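Local atomic coordinates of glutathione S-transferase omega-like 2 (Saccharomyces cerevisiae, PDB entry 5LKB), a protein that acts as a glutathione-dependent thiol transferase and dehydroascorbate reductase, and reacts with glutathionyl-(hydro)quinones. Residues V42-P47 with D100-I105. Sequence-based numbering, arbitrary orientation.
Sequences VSLACP and DVAGGI
Leu44 and Ile105 meet through aliphatic branches alone; the flat group bonded within the neighbouring turn, the Asp100 carboxylate, lies behind Ala102 and does not touch Leu44. Two amides grip its OD2 from opposite faces: Ala102 N, at 2.9 Å from OD2, stands 63° above the plane, while Gly104 N approaches from the anti side, 35° out of it. The first bond makes an Asx turn. Together they brace the type I' turn from Ala102 to Ile105, closed by Ile105 N to Ala102 O at 3.2 Å, which probably helps to hold both residues where Leu44 meets them. With CG anti to its carbonyl carbon (chi1 -72°), Leu44 spreads its methyls over both: CD1 lies 3.6 Å from Ile105 CG2, alongside a side chain running the opposite way, and CD2 reaches Ala102 CB more loosely at 4.2 Å. Val69 and His341 also touch both Leu44 and Ile105. Ser43 OG accepts from Ala45 N at 3.0 Å, an ST turn leading to Cys46 at the N-cap of helix 47-58. The contact thus packs the loop after strand 38-42 two residues before this nucleophile, whose side chain lies away from residues 100-105, in the thioredoxin-like N-terminal domain of this Xi-class glutathione transferase.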
loop_
_atom_site.group_PDB
_atom_site.type_symbol
_atom_site.label_atom_id
_atom_site.label_comp_id
_atom_site.label_asym_id
_atom_site.label_seq_id
_atom_site.Cartn_x
_atom_site.Cartn_y
_atom_site.Cartn_z
ATOM N N VAL A 42 14.674 4.335 -24.097
ATOM C CA VAL A 42 13.581 4.063 -23.176
ATOM C C VAL A 42 14.105 4.039 -21.758
ATOM O O VAL A 42 15.309 3.973 -21.508
ATOM C CB VAL A 42 12.911 2.702 -23.445
ATOM C CG1 VAL A 42 12.422 2.598 -24.875
ATOM C CG2 VAL A 42 13.880 1.572 -23.197
ATOM N N SER A 43 13.156 4.097 -20.815
ATOM C CA SER A 43 13.331 3.513 -19.485
ATOM C C SER A 43 12.453 2.290 -19.381
ATOM O O SER A 43 11.315 2.307 -19.807
ATOM C CB SER A 43 12.964 4.477 -18.362
ATOM O OG SER A 43 12.943 3.818 -17.090
ATOM N N LEU A 44 12.982 1.202 -18.785
ATOM C CA LEU A 44 12.137 0.044 -18.474
ATOM C C LEU A 44 11.149 0.302 -17.330
ATOM O O LEU A 44 10.159 -0.430 -17.240
ATOM C CB LEU A 44 13.032 -1.120 -18.078
ATOM C CG LEU A 44 13.844 -1.796 -19.167
ATOM C CD1 LEU A 44 14.938 -2.673 -18.635
ATOM C CD2 LEU A 44 12.875 -2.600 -20.007
ATOM N N ALA A 45 11.296 1.377 -16.587
ATOM C CA ALA A 45 10.344 1.690 -15.519
ATOM C C ALA A 45 9.076 2.351 -16.060
ATOM O O ALA A 45 8.002 2.284 -15.424
ATOM C CB ALA A 45 10.971 2.639 -14.518
ATOM N N CYS A 46 9.207 3.027 -17.243
ATOM C CA CYS A 46 8.173 3.926 -17.735
ATOM C C CYS A 46 7.121 3.140 -18.494
ATOM O O CYS A 46 7.469 2.451 -19.457
ATOM C CB CYS A 46 8.799 4.938 -18.722
ATOM S SG CYS A 46 7.604 5.933 -19.586
ATOM N N PRO A 47 5.826 3.275 -18.174
ATOM C CA PRO A 47 4.794 2.526 -18.882
ATOM C C PRO A 47 4.551 3.040 -20.299
ATOM O O PRO A 47 3.986 2.317 -21.130
ATOM C CB PRO A 47 3.550 2.737 -17.988
ATOM C CG PRO A 47 3.748 4.050 -17.379
ATOM C CD PRO A 47 5.229 4.121 -17.086
ATOM N N ASP A 100 18.376 -6.510 -28.627
ATOM C CA ASP A 100 17.620 -7.304 -27.668
ATOM C C ASP A 100 16.303 -6.583 -27.388
ATOM O O ASP A 100 16.210 -5.366 -27.553
ATOM C CB ASP A 100 18.434 -7.435 -26.372
ATOM C CG ASP A 100 17.647 -8.061 -25.192
ATOM O OD1 ASP A 100 17.466 -9.307 -25.245
ATOM O OD2 ASP A 100 17.302 -7.354 -24.196
ATOM N N VAL A 101 15.276 -7.362 -27.005
ATOM C CA VAL A 101 13.947 -6.792 -26.693
ATOM C C VAL A 101 13.978 -5.732 -25.606
ATOM O O VAL A 101 13.116 -4.850 -25.579
ATOM C CB VAL A 101 12.907 -7.874 -26.333
ATOM C CG1 VAL A 101 12.624 -8.783 -27.503
ATOM C CG2 VAL A 101 13.373 -8.656 -25.119
ATOM N N ALA A 102 14.913 -5.819 -24.675
ATOM C CA ALA A 102 15.070 -4.877 -23.575
ATOM C C ALA A 102 16.440 -4.204 -23.568
ATOM O O ALA A 102 16.941 -3.796 -22.535
ATOM C CB ALA A 102 14.761 -5.590 -22.255
ATOM N N GLY A 103 17.028 -4.004 -24.765
ATOM C CA GLY A 103 18.307 -3.308 -24.808
ATOM C C GLY A 103 19.488 -4.037 -24.200
ATOM O O GLY A 103 20.531 -3.410 -23.961
ATOM N N GLY A 104 19.314 -5.298 -23.845
ATOM C CA GLY A 104 20.346 -6.088 -23.168
ATOM C C GLY A 104 20.306 -6.042 -21.654
ATOM O O GLY A 104 21.155 -6.691 -21.008
ATOM N N ILE A 105 19.383 -5.282 -21.060
ATOM C CA ILE A 105 19.322 -5.192 -19.603
ATOM C C ILE A 105 19.045 -6.569 -19.024
ATOM O O ILE A 105 18.093 -7.248 -19.419
ATOM C CB ILE A 105 18.247 -4.192 -19.167
ATOM C CG1 ILE A 105 18.615 -2.755 -19.573
ATOM C CG2 ILE A 105 17.975 -4.332 -17.642
ATOM C CD1 ILE A 105 19.831 -2.191 -18.918
#